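Local coordinates for ferredoxin (PDB 3LMF), which is of unknown function but, as a cysteine-rich four-helix bundle of the Csp family, probably binds and stores copper ions, at residues A[76-81]-A[107-112]; A[15-20]-A[101-106]; A[31-36]-A[43-48]; A[86-91]-A[95-100]. All coordinates share one frame; numbering follows the deposited sequence.

Interaction 1 of 4, residues A[76-81]-A[107-112]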
loop_
_atom_site.group_PDB
_atom_site.type_symbol
_atom_site.label_atom_id
_atom_site.label_comp_id
_atom_site.label_asym_id
_atom_site.label_seq_id
_atom_site.Cartn_x
_atom_site.Cartn_y
_atom_site.Cartn_z
ATOM N N VAL A 76 -13.866 3.129 -10.518
ATOM C CA VAL A 76 -13.768 1.740 -10.113
ATOM C C VAL A 76 -14.009 1.648 -8.613
ATOM O O VAL A 76 -14.670 0.721 -8.133
ATOM C CB VAL A 76 -12.385 1.170 -10.453
ATOM C CG1 VAL A 76 -12.217 -0.212 -9.852
ATOM C CG2 VAL A 76 -12.223 1.115 -11.966
ATOM N N CYS A 77 -13.488 2.622 -7.874
ATOM C CA CYS A 77 -13.661 2.645 -6.432
ATOM C C CYS A 77 -15.140 2.740 -6.057
ATOM O O CYS A 77 -15.581 2.086 -5.117
ATOM C CB CYS A 77 -12.876 3.816 -5.827
ATOM S SG CYS A 77 -12.820 3.852 -4.012
ATOM N N ALA A 78 -15.907 3.546 -6.787
ATOM C CA ALA A 78 -17.337 3.694 -6.491
ATOM C C ALA A 78 -18.070 2.368 -6.647
ATOM O O ALA A 78 -18.936 2.027 -5.842
ATOM C CB ALA A 78 -17.965 4.737 -7.408
ATOM N N GLU A 79 -17.711 1.617 -7.682
ATOM C CA GLU A 79 -18.339 0.335 -7.945
ATOM C C GLU A 79 -18.088 -0.647 -6.794
ATOM O O GLU A 79 -19.011 -1.320 -6.336
ATOM C CB GLU A 79 -17.804 -0.232 -9.256
ATOM C CG GLU A 79 -18.676 -1.289 -9.883
ATOM C CD GLU A 79 -18.205 -1.662 -11.278
ATOM O OE1 GLU A 79 -18.018 -0.743 -12.103
ATOM O OE2 GLU A 79 -18.024 -2.869 -11.546
ATOM N N ILE A 80 -16.846 -0.714 -6.324
ATOM C CA ILE A 80 -16.484 -1.613 -5.231
ATOM C C ILE A 80 -17.123 -1.185 -3.911
ATOM O O ILE A 80 -17.528 -2.023 -3.113
ATOM C CB ILE A 80 -14.944 -1.688 -5.081
ATOM C CG1 ILE A 80 -14.347 -2.261 -6.362
ATOM C CG2 ILE A 80 -14.563 -2.534 -3.877
ATOM C CD1 ILE A 80 -12.841 -2.134 -6.463
ATOM N N CYS A 81 -17.218 0.122 -3.690
ATOM C CA CYS A 81 -17.834 0.641 -2.474
ATOM C C CYS A 81 -19.319 0.266 -2.417
ATOM O O CYS A 81 -19.819 -0.124 -1.361
ATOM C CB CYS A 81 -17.682 2.166 -2.395
ATOM S SG CYS A 81 -15.993 2.753 -1.983
ATOM N N HIS A 107 -19.134 10.336 -3.838
ATOM C CA HIS A 107 -18.074 11.291 -4.168
ATOM C C HIS A 107 -17.201 10.763 -5.294
ATOM O O HIS A 107 -16.795 11.517 -6.170
ATOM C CB HIS A 107 -17.187 11.593 -2.957
ATOM C CG HIS A 107 -17.850 12.443 -1.926
ATOM N ND1 HIS A 107 -18.464 11.915 -0.812
ATOM C CD2 HIS A 107 -18.031 13.783 -1.858
ATOM C CE1 HIS A 107 -18.994 12.894 -0.100
ATOM N NE2 HIS A 107 -18.746 14.037 -0.713
ATOM N N CYS A 108 -16.913 9.468 -5.269
ATOM C CA CYS A 108 -16.087 8.885 -6.304
ATOM C C CYS A 108 -16.784 8.981 -7.656
ATOM O O CYS A 108 -16.129 9.226 -8.670
ATOM C CB CYS A 108 -15.738 7.437 -5.957
ATOM S SG CYS A 108 -14.427 7.313 -4.687
ATOM N N ARG A 109 -18.102 8.795 -7.677
ATOM C CA ARG A 109 -18.840 8.903 -8.928
ATOM C C ARG A 109 -18.722 10.328 -9.464
ATOM O O ARG A 109 -18.605 10.537 -10.669
ATOM C CB ARG A 109 -20.318 8.518 -8.742
ATOM C CG ARG A 109 -20.611 7.062 -9.094
ATOM C CD ARG A 109 -22.102 6.762 -9.133
ATOM N NE ARG A 109 -22.729 6.929 -7.818
ATOM C CZ ARG A 109 -22.652 6.041 -6.832
ATOM N NH1 ARG A 109 -23.248 6.289 -5.677
ATOM N NH2 ARG A 109 -21.996 4.901 -7.010
ATOM N N LYS A 110 -18.732 11.306 -8.564
ATOM C CA LYS A 110 -18.596 12.701 -8.975
ATOM C C LYS A 110 -17.212 12.931 -9.583
ATOM O O LYS A 110 -17.081 13.653 -10.566
ATOM C CB LYS A 110 -18.795 13.642 -7.788
ATOM C CG LYS A 110 -20.156 13.521 -7.140
ATOM C CD LYS A 110 -20.313 14.495 -5.984
ATOM C CE LYS A 110 -21.617 14.236 -5.247
ATOM N NZ LYS A 110 -22.774 14.270 -6.184
HETATM N N MSE A 111 -16.182 12.315 -9.005
HETATM C CA MSE A 111 -14.837 12.477 -9.541
HETATM C C MSE A 111 -14.729 11.800 -10.898
HETATM O O MSE A 111 -14.134 12.343 -11.823
HETATM C CB MSE A 111 -13.789 11.894 -8.586
HETATM C CG MSE A 111 -13.532 12.732 -7.338
HETATM SE SE MSE A 111 -12.821 14.356 -7.706
HETATM C CE MSE A 111 -11.387 13.871 -8.630
ATOM N N ALA A 112 -15.316 10.618 -11.019
ATOM C CA ALA A 112 -15.270 9.885 -12.277
ATOM C C ALA A 112 -15.988 10.642 -13.393
ATOM O O ALA A 112 -15.585 10.574 -14.551
ATOM C CB ALA A 112 -15.894 8.502 -12.101
#
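Cys-77 and Cys-108 lay their thiols side by side on the inner side of two nearly antiparallel helices, SG to SG 3.9 Å. The two sulfurs arrive by different torsions: on Cys-77 the SG lies anti to the backbone N (chi1 -172°), whereas on Cys-108 it lies anti to the carbonyl carbon (chi1 -77°), which also brings the Cys-108 SG within 4.0 Å of the Cys-77 CB. At this spacing the pair is far from a disulfide and makes a van der Waals contact. One residue along, the methyl of Ala-78 points toward the partner helix, its CB 3.8 Å from Cys-108 CB. That small side chain lets the axes approach to 8.2 Å. Arg-109 shields the outer side of the same methyl: its CG stands 3.9 Å from Ala-78 CB, and the chain bends at chi3 so that the guanidinium comes obliquely beside the alanine methyl on its way to a salt bridge with Asp-82. Inward, Cys-77 also packs on Cys-56 and Ser-59 of helix 43-64, while Cys-108 meets Cys-18 of helix 8-36. Thiols facing inward between closely spaced helices are the hallmark of the cysteine-lined four-helix bundle of copper storage (Csp) proteins.

Interaction 2 of 4, residues A[15-20]-A[101-106]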
loop_
_atom_site.group_PDB
_atom_site.type_symbol
_atom_site.label_atom_id
_atom_site.label_comp_id
_atom_site.label_asym_id
_atom_site.label_seq_id
_atom_site.Cartn_x
_atom_site.Cartn_y
_atom_site.Cartn_z
ATOM N N ILE A 15 -11.520 13.157 -1.129
ATOM C CA ILE A 15 -10.319 12.674 -0.462
ATOM C C ILE A 15 -10.661 12.228 0.955
ATOM O O ILE A 15 -10.297 11.124 1.373
ATOM C CB ILE A 15 -9.224 13.763 -0.426
ATOM C CG1 ILE A 15 -8.483 13.775 -1.764
ATOM C CG2 ILE A 15 -8.261 13.525 0.732
ATOM C CD1 ILE A 15 -7.445 14.867 -1.880
ATOM N N ASP A 16 -11.378 13.072 1.689
ATOM C CA ASP A 16 -11.759 12.736 3.054
ATOM C C ASP A 16 -12.710 11.544 3.104
ATOM O O ASP A 16 -12.658 10.742 4.036
ATOM C CB ASP A 16 -12.399 13.942 3.747
ATOM C CG ASP A 16 -11.420 15.089 3.935
ATOM O OD1 ASP A 16 -10.204 14.816 4.059
ATOM O OD2 ASP A 16 -11.864 16.258 3.972
ATOM N N ALA A 17 -13.568 11.431 2.095
ATOM C CA ALA A 17 -14.524 10.334 2.023
ATOM C C ALA A 17 -13.791 9.008 1.801
ATOM O O ALA A 17 -14.067 8.019 2.479
ATOM C CB ALA A 17 -15.523 10.584 0.899
ATOM N N CYS A 18 -12.868 8.986 0.845
ATOM C CA CYS A 18 -12.098 7.779 0.577
ATOM C C CYS A 18 -11.255 7.418 1.802
ATOM O O CYS A 18 -11.174 6.250 2.183
ATOM C CB CYS A 18 -11.176 7.970 -0.631
ATOM S SG CYS A 18 -12.009 7.867 -2.226
ATOM N N ASN A 19 -10.631 8.421 2.416
ATOM C CA ASN A 19 -9.793 8.195 3.598
ATOM C C ASN A 19 -10.637 7.625 4.738
ATOM O O ASN A 19 -10.228 6.677 5.407
ATOM C CB ASN A 19 -9.106 9.508 4.029
ATOM C CG ASN A 19 -8.122 9.324 5.194
ATOM O OD1 ASN A 19 -7.299 8.415 5.198
ATOM N ND2 ASN A 19 -8.204 10.209 6.175
ATOM N N HIS A 20 -11.822 8.187 4.947
ATOM C CA HIS A 20 -12.703 7.714 6.015
ATOM C C HIS A 20 -13.185 6.287 5.753
ATOM O O HIS A 20 -13.157 5.439 6.642
ATOM C CB HIS A 20 -13.913 8.651 6.158
ATOM C CG HIS A 20 -14.850 8.266 7.262
ATOM N ND1 HIS A 20 -14.524 8.390 8.595
ATOM C CD2 HIS A 20 -16.098 7.738 7.229
ATOM C CE1 HIS A 20 -15.527 7.953 9.336
ATOM N NE2 HIS A 20 -16.494 7.551 8.531
ATOM N N CYS A 101 -19.489 3.593 3.021
ATOM C CA CYS A 101 -19.322 3.058 1.682
ATOM C C CYS A 101 -20.243 3.749 0.678
ATOM O O CYS A 101 -19.868 3.919 -0.481
ATOM C CB CYS A 101 -19.552 1.545 1.667
ATOM S SG CYS A 101 -18.142 0.575 2.312
ATOM N N ARG A 102 -21.438 4.151 1.112
ATOM C CA ARG A 102 -22.380 4.843 0.228
ATOM C C ARG A 102 -21.899 6.251 -0.098
ATOM O O ARG A 102 -21.979 6.694 -1.248
ATOM C CB ARG A 102 -23.768 4.935 0.872
ATOM C CG ARG A 102 -24.529 3.624 0.934
ATOM C CD ARG A 102 -25.804 3.774 1.752
ATOM N NE ARG A 102 -26.577 2.533 1.777
ATOM C CZ ARG A 102 -27.664 2.346 2.515
ATOM N NH1 ARG A 102 -28.301 1.184 2.477
ATOM N NH2 ARG A 102 -28.108 3.319 3.298
ATOM N N GLN A 103 -21.415 6.952 0.925
ATOM C CA GLN A 103 -20.914 8.314 0.765
ATOM C C GLN A 103 -19.702 8.321 -0.158
ATOM O O GLN A 103 -19.656 9.075 -1.125
ATOM C CB GLN A 103 -20.516 8.912 2.120
ATOM C CG GLN A 103 -19.845 10.288 2.004
ATOM C CD GLN A 103 -19.237 10.790 3.316
ATOM O OE1 GLN A 103 -18.345 10.151 3.892
ATOM N NE2 GLN A 103 -19.712 11.949 3.784
ATOM N N CYS A 104 -18.723 7.476 0.140
ATOM C CA CYS A 104 -17.530 7.418 -0.680
ATOM C C CYS A 104 -17.874 7.139 -2.137
ATOM O O CYS A 104 -17.333 7.768 -3.036
ATOM C CB CYS A 104 -16.576 6.352 -0.130
ATOM S SG CYS A 104 -15.018 6.190 -1.032
ATOM N N ALA A 105 -18.782 6.195 -2.364
ATOM C CA ALA A 105 -19.200 5.826 -3.721
ATOM C C ALA A 105 -19.786 7.022 -4.478
ATOM O O ALA A 105 -19.566 7.181 -5.680
ATOM C CB ALA A 105 -20.225 4.696 -3.670
ATOM N N GLU A 106 -20.533 7.854 -3.762
ATOM C CA GLU A 106 -21.144 9.042 -4.342
ATOM C C GLU A 106 -20.076 10.062 -4.736
ATOM O O GLU A 106 -20.109 10.604 -5.843
ATOM C CB GLU A 106 -22.137 9.666 -3.349
ATOM C CG GLU A 106 -22.679 11.021 -3.786
ATOM C CD GLU A 106 -23.683 11.618 -2.805
ATOM O OE1 GLU A 106 -24.019 12.812 -2.975
ATOM O OE2 GLU A 106 -24.145 10.907 -1.880
HETATM O O HOH W 1 -16.754 8.129 3.026
#
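This is a buried helix-helix contact between the first and last helices of the four-helix bundle, formed by segments 15-20 and 101-106, which are far apart in sequence but antiparallel neighbours near the centre of the chain. The axes come within 8.6 Å at an angle of 144°, closest where Ala-17 faces Cys-104, their CA atoms 5.0 Å apart. A methyl group on one side and a thiol on the other permit this approach: Ala-17 CB sits 4.1 Å from Cys-104 CA, and the Cys-104 CB rests against the carbonyl oxygen of Ala-17. On the outer side Gln-103 stretches its chain beyond CG, bringing OE1 beside the Ala-17 methyl. A water lies 2.7 Å from both Gln-103 OE1 and Ala-17 O, bridging side chain and helix backbone at the edge of the contact; further acceptors nearby may compete for its protons. The inner side is rich in sulfur. Cys-18 also packs on Ser-59 of helix 43-64, and Cys-104 on Cys-81 of helix 70-90 and on Cys-21, which continues the thiol lining expected of the Csp family. With its SG anti to the backbone N (chi1 -179°), Cys-104 reaches across the helix interface, placing that sulfur 3.6 Å from Cys-18 SG and 3.7 Å from Cys-18 CA.

Interaction 3 of 4, residues A[31-36]-A[43-48]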
loop_
_atom_site.group_PDB
_atom_site.type_symbol
_atom_site.label_atom_id
_atom_site.label_comp_id
_atom_site.label_asym_id
_atom_site.label_seq_id
_atom_site.Cartn_x
_atom_site.Cartn_y
_atom_site.Cartn_z
ATOM N N ASN A 31 -11.215 -6.187 12.880
ATOM C CA ASN A 31 -11.628 -6.208 14.276
ATOM C C ASN A 31 -13.024 -6.800 14.444
ATOM O O ASN A 31 -13.165 -7.998 14.668
ATOM C CB ASN A 31 -11.560 -4.794 14.860
ATOM C CG ASN A 31 -10.134 -4.286 14.967
ATOM O OD1 ASN A 31 -9.372 -4.743 15.811
ATOM N ND2 ASN A 31 -9.760 -3.358 14.094
ATOM N N HIS A 32 -14.050 -5.964 14.320
ATOM C CA HIS A 32 -15.438 -6.403 14.474
ATOM C C HIS A 32 -15.757 -7.730 13.773
ATOM O O HIS A 32 -16.140 -8.705 14.421
ATOM C CB HIS A 32 -16.388 -5.318 13.958
ATOM C CG HIS A 32 -17.838 -5.611 14.205
ATOM N ND1 HIS A 32 -18.849 -5.000 13.497
ATOM C CD2 HIS A 32 -18.444 -6.443 15.086
ATOM C CE1 HIS A 32 -20.018 -5.444 13.930
ATOM N NE2 HIS A 32 -19.799 -6.319 14.893
ATOM N N CYS A 33 -15.597 -7.765 12.454
ATOM C CA CYS A 33 -15.897 -8.965 11.690
ATOM C C CYS A 33 -15.100 -10.202 12.091
ATOM O O CYS A 33 -15.662 -11.289 12.205
ATOM C CB CYS A 33 -15.733 -8.689 10.190
ATOM S SG CYS A 33 -16.954 -7.509 9.536
ATOM N N LEU A 34 -13.798 -10.057 12.300
ATOM C CA LEU A 34 -12.988 -11.209 12.693
ATOM C C LEU A 34 -13.363 -11.734 14.077
ATOM O O LEU A 34 -13.310 -12.937 14.326
ATOM C CB LEU A 34 -11.491 -10.864 12.662
ATOM C CG LEU A 34 -10.847 -10.793 11.276
ATOM C CD1 LEU A 34 -9.359 -10.478 11.397
ATOM C CD2 LEU A 34 -11.056 -12.119 10.566
ATOM N N GLU A 35 -13.757 -10.836 14.970
ATOM C CA GLU A 35 -14.125 -11.236 16.324
ATOM C C GLU A 35 -15.570 -11.727 16.445
ATOM O O GLU A 35 -15.958 -12.272 17.478
ATOM C CB GLU A 35 -13.878 -10.073 17.285
ATOM C CG GLU A 35 -12.418 -9.646 17.333
ATOM C CD GLU A 35 -12.232 -8.261 17.918
ATOM O OE1 GLU A 35 -11.075 -7.787 17.966
ATOM O OE2 GLU A 35 -13.242 -7.645 18.323
ATOM N N ALA A 36 -16.356 -11.544 15.388
ATOM C CA ALA A 36 -17.751 -11.977 15.387
ATOM C C ALA A 36 -17.896 -13.341 14.721
ATOM O O ALA A 36 -18.816 -14.092 15.028
ATOM C CB ALA A 36 -18.616 -10.953 14.665
ATOM N N ALA A 43 -16.009 -15.870 3.161
ATOM C CA ALA A 43 -15.051 -15.567 2.098
ATOM C C ALA A 43 -15.342 -14.323 1.254
ATOM O O ALA A 43 -14.544 -13.386 1.239
ATOM C CB ALA A 43 -14.890 -16.781 1.190
ATOM N N ASP A 44 -16.470 -14.316 0.547
ATOM C CA ASP A 44 -16.819 -13.182 -0.303
ATOM C C ASP A 44 -16.929 -11.852 0.442
ATOM O O ASP A 44 -16.496 -10.821 -0.065
ATOM C CB ASP A 44 -18.132 -13.446 -1.054
ATOM C CG ASP A 44 -18.056 -14.657 -1.975
ATOM O OD1 ASP A 44 -17.058 -14.803 -2.712
ATOM O OD2 ASP A 44 -19.010 -15.461 -1.972
ATOM N N HIS A 45 -17.505 -11.863 1.637
ATOM C CA HIS A 45 -17.658 -10.630 2.394
ATOM C C HIS A 45 -16.329 -10.030 2.831
ATOM O O HIS A 45 -16.067 -8.849 2.594
ATOM C CB HIS A 45 -18.537 -10.860 3.624
ATOM C CG HIS A 45 -18.502 -9.730 4.612
ATOM N ND1 HIS A 45 -18.985 -8.475 4.327
ATOM C CD2 HIS A 45 -18.015 -9.672 5.874
ATOM C CE1 HIS A 45 -18.798 -7.684 5.374
ATOM N NE2 HIS A 45 -18.211 -8.387 6.324
ATOM N N LEU A 46 -15.491 -10.837 3.473
ATOM C CA LEU A 46 -14.206 -10.340 3.946
ATOM C C LEU A 46 -13.329 -9.856 2.786
ATOM O O LEU A 46 -12.759 -8.770 2.870
ATOM C CB LEU A 46 -13.485 -11.416 4.762
ATOM C CG LEU A 46 -12.513 -10.845 5.796
ATOM C CD1 LEU A 46 -13.278 -10.010 6.823
ATOM C CD2 LEU A 46 -11.780 -11.980 6.480
ATOM N N ARG A 47 -13.234 -10.638 1.707
ATOM C CA ARG A 47 -12.439 -10.218 0.552
ATOM C C ARG A 47 -12.890 -8.843 0.106
ATOM O O ARG A 47 -12.077 -7.946 -0.132
ATOM C CB ARG A 47 -12.622 -11.131 -0.661
ATOM C CG ARG A 47 -11.956 -12.468 -0.628
ATOM C CD ARG A 47 -11.847 -13.012 -2.050
ATOM N NE ARG A 47 -11.467 -14.416 -2.051
ATOM C CZ ARG A 47 -12.330 -15.422 -1.984
ATOM N NH1 ARG A 47 -13.633 -15.179 -1.921
ATOM N NH2 ARG A 47 -11.888 -16.672 -1.955
ATOM N N LEU A 48 -14.201 -8.694 -0.038
ATOM C CA LEU A 48 -14.768 -7.431 -0.484
ATOM C C LEU A 48 -14.358 -6.315 0.467
ATOM O O LEU A 48 -13.954 -5.237 0.039
ATOM C CB LEU A 48 -16.293 -7.530 -0.558
ATOM C CG LEU A 48 -16.997 -6.407 -1.326
ATOM C CD1 LEU A 48 -16.342 -6.209 -2.686
ATOM C CD2 LEU A 48 -18.470 -6.764 -1.490
#
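Cys-33 and Leu-46 bury the largest areas here, the cysteine serving both neighbours on the partner helix. Its CB lies 4.4 Å from Leu-46 CD1, while its SG turns to the imidazole of His-45. The other methyl of Leu-46, CD2, meets Leu-34 CD2 at 4.2 Å, and the two leucine side chains cross at about a right angle. These long side chains span a wide gap, the axes being 11.7 Å apart where the end of helix 8-36 passes the start of helix 43-64. The same leucines pack on their counterparts in the fourth subunit, Leu-34 on Leu-46 and the reverse, so this apolar patch also joins two chains. His-45 has CG anti to its own backbone N (chi1 167°), which swings the ring across the gap. Cys-33 SG then lies in the ring plane at the edge, 3.6 Å from His-45 NE2. Ser-87 OG holds the other ring nitrogen, ND1, probably by a hydrogen bond, which helps keep the imidazole in this orientation. Buried NE2 has no definite partner in the model. Thiol and imidazole are both groups able to ligate soft metals, so their meeting at the bundle's end is consistent with a Csp protein.

Interaction 4 of 4, residues A[86-91]-A[95-100]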
loop_
_atom_site.group_PDB
_atom_site.type_symbol
_atom_site.label_atom_id
_atom_site.label_comp_id
_atom_site.label_asym_id
_atom_site.label_seq_id
_atom_site.Cartn_x
_atom_site.Cartn_y
_atom_site.Cartn_z
ATOM N N LYS A 86 -23.562 -3.122 0.151
ATOM C CA LYS A 86 -24.643 -4.093 0.092
ATOM C C LYS A 86 -24.294 -5.341 0.892
ATOM O O LYS A 86 -25.159 -5.947 1.532
ATOM C CB LYS A 86 -24.955 -4.451 -1.361
ATOM C CG LYS A 86 -25.558 -3.286 -2.137
ATOM C CD LYS A 86 -25.918 -3.678 -3.560
ATOM C CE LYS A 86 -26.469 -2.489 -4.340
ATOM N NZ LYS A 86 -26.754 -2.848 -5.761
ATOM N N SER A 87 -23.022 -5.717 0.865
ATOM C CA SER A 87 -22.569 -6.885 1.607
ATOM C C SER A 87 -22.730 -6.629 3.104
ATOM O O SER A 87 -23.152 -7.512 3.845
ATOM C CB SER A 87 -21.104 -7.181 1.278
ATOM O OG SER A 87 -20.663 -8.356 1.932
ATOM N N CYS A 88 -22.411 -5.414 3.542
ATOM C CA CYS A 88 -22.526 -5.070 4.956
ATOM C C CYS A 88 -23.974 -4.926 5.438
ATOM O O CYS A 88 -24.238 -5.003 6.641
ATOM C CB CYS A 88 -21.756 -3.784 5.260
ATOM S SG CYS A 88 -19.955 -3.946 5.200
ATOM N N GLU A 89 -24.907 -4.714 4.510
ATOM C CA GLU A 89 -26.318 -4.576 4.872
ATOM C C GLU A 89 -26.837 -5.861 5.515
ATOM O O GLU A 89 -27.744 -5.830 6.347
ATOM C CB GLU A 89 -27.166 -4.247 3.636
ATOM C CG GLU A 89 -26.940 -2.857 3.068
ATOM C CD GLU A 89 -27.765 -2.582 1.814
ATOM O OE1 GLU A 89 -27.666 -1.461 1.279
ATOM O OE2 GLU A 89 -28.507 -3.480 1.364
ATOM N N GLN A 90 -26.245 -6.986 5.120
ATOM C CA GLN A 90 -26.619 -8.302 5.633
ATOM C C GLN A 90 -26.258 -8.508 7.109
ATOM O O GLN A 90 -27.019 -9.125 7.855
ATOM C CB GLN A 90 -25.933 -9.401 4.808
ATOM C CG GLN A 90 -26.872 -10.382 4.118
ATOM C CD GLN A 90 -27.357 -9.884 2.770
ATOM O OE1 GLN A 90 -26.509 -9.672 1.876
ATOM N NE2 GLN A 90 -28.585 -9.709 2.603
ATOM N N LEU A 91 -25.102 -7.995 7.527
ATOM C CA LEU A 91 -24.639 -8.158 8.905
ATOM C C LEU A 91 -25.055 -7.050 9.860
ATOM O O LEU A 91 -25.443 -5.963 9.439
ATOM C CB LEU A 91 -23.117 -8.283 8.937
ATOM C CG LEU A 91 -22.474 -9.331 8.030
ATOM C CD1 LEU A 91 -23.292 -10.615 8.055
ATOM C CD2 LEU A 91 -22.374 -8.791 6.621
ATOM N N GLU A 95 -23.569 -0.955 10.589
ATOM C CA GLU A 95 -24.222 0.267 10.120
ATOM C C GLU A 95 -23.232 1.341 9.689
ATOM O O GLU A 95 -23.433 2.012 8.678
ATOM C CB GLU A 95 -25.139 0.846 11.205
ATOM C CG GLU A 95 -26.319 -0.037 11.592
ATOM C CD GLU A 95 -25.902 -1.277 12.360
ATOM O OE1 GLU A 95 -25.199 -1.133 13.387
ATOM O OE2 GLU A 95 -26.276 -2.394 11.934
ATOM N N GLU A 96 -22.166 1.511 10.459
ATOM C CA GLU A 96 -21.174 2.527 10.142
ATOM C C GLU A 96 -20.504 2.280 8.786
ATOM O O GLU A 96 -20.161 3.224 8.075
ATOM C CB GLU A 96 -20.115 2.577 11.244
ATOM C CG GLU A 96 -19.124 3.717 11.093
ATOM C CD GLU A 96 -18.112 3.762 12.222
ATOM O OE1 GLU A 96 -17.243 4.661 12.199
ATOM O OE2 GLU A 96 -18.190 2.898 13.127
ATOM N N CYS A 97 -20.327 1.012 8.432
ATOM C CA CYS A 97 -19.685 0.661 7.174
ATOM C C CYS A 97 -20.591 0.926 5.972
ATOM O O CYS A 97 -20.133 1.409 4.935
ATOM C CB CYS A 97 -19.255 -0.805 7.196
ATOM S SG CYS A 97 -18.039 -1.227 5.937
ATOM N N VAL A 98 -21.876 0.606 6.110
ATOM C CA VAL A 98 -22.834 0.840 5.036
ATOM C C VAL A 98 -22.829 2.328 4.692
ATOM O O VAL A 98 -22.719 2.707 3.527
ATOM C CB VAL A 98 -24.275 0.442 5.453
ATOM C CG1 VAL A 98 -25.243 0.747 4.320
ATOM C CG2 VAL A 98 -24.337 -1.037 5.812
ATOM N N GLN A 99 -22.931 3.161 5.723
ATOM C CA GLN A 99 -22.955 4.614 5.579
ATOM C C GLN A 99 -21.744 5.189 4.845
ATOM O O GLN A 99 -21.887 5.946 3.881
ATOM C CB GLN A 99 -23.047 5.261 6.962
ATOM C CG GLN A 99 -22.918 6.776 6.964
ATOM C CD GLN A 99 -24.259 7.487 7.006
ATOM O OE1 GLN A 99 -25.089 7.336 6.107
ATOM N NE2 GLN A 99 -24.482 8.267 8.066
ATOM N N THR A 100 -20.551 4.831 5.312
ATOM C CA THR A 100 -19.327 5.344 4.716
ATOM C C THR A 100 -19.111 4.837 3.290
ATOM O O THR A 100 -18.618 5.571 2.442
ATOM C CB THR A 100 -18.096 5.006 5.593
ATOM O OG1 THR A 100 -16.962 5.742 5.118
ATOM C CG2 THR A 100 -17.785 3.514 5.546
#
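Glu-89 meets Val-98 with its aliphatic stem, and the flat groups at this contact are carboxylates used at their oxygens and not for stacking. The Glu-89 chain runs extended past the valine, crossing it at about a right angle with CG 4.2 Å from Val-98 CG1, and carries its carboxylate on to a salt bridge with Arg-102. The Glu-95 carboxylate folds back toward segment 86-91, where OE2 comes only to 4.4 Å from the carbonyl oxygen of Leu-91; its hydrogen bond goes to the backbone N of Gly-93, within the turn joining the two helices. Beneath this polar rim Val-98 presses CG2 against Cys-88, 3.8 Å from its CB. Deeper still, the thiols of Cys-88 and Cys-97 stand 3.4 Å apart at their SG atoms, a close van der Waals contact, too long for a disulfide. Cys-88 has its SG anti to the carbonyl carbon, and Cys-97 has its SG anti to the backbone N (chi1 -163°), and both sulfurs thus turn to the inner side of the pair. There Met-49 of helix 43-64 packs on both cysteines and Cys-25 of helix 8-36 on Cys-97. With axes 8.5 Å apart and running at 161°, the segments form an antiparallel helical hairpin, closing one end of a four-helix bundle whose cysteine-lined interior is characteristic of Csp proteins.

How the interactions relate
Interactions 1 and 4 join the same two helices, 70-90 and 95-112, at sites about 17 Å apart between centres; interaction 2 ties helix 95-112 to helix 8-36, and interaction 3 joins helix 8-36 to helix 43-64. Interaction 2 is the most central, and its sulfurs continue those of interaction 1: Cys-108 SG lies 3.5 Å from Cys-18 SG. Interaction 4 is only partly buried and is tied to interaction 2 by the Arg-102 to Glu-89 salt bridge. Interaction 3, farthest from the centre of the chain, replaces thiol pairs with leucines and a cysteine-histidine pair, and its leucines also pack on the fourth subunit.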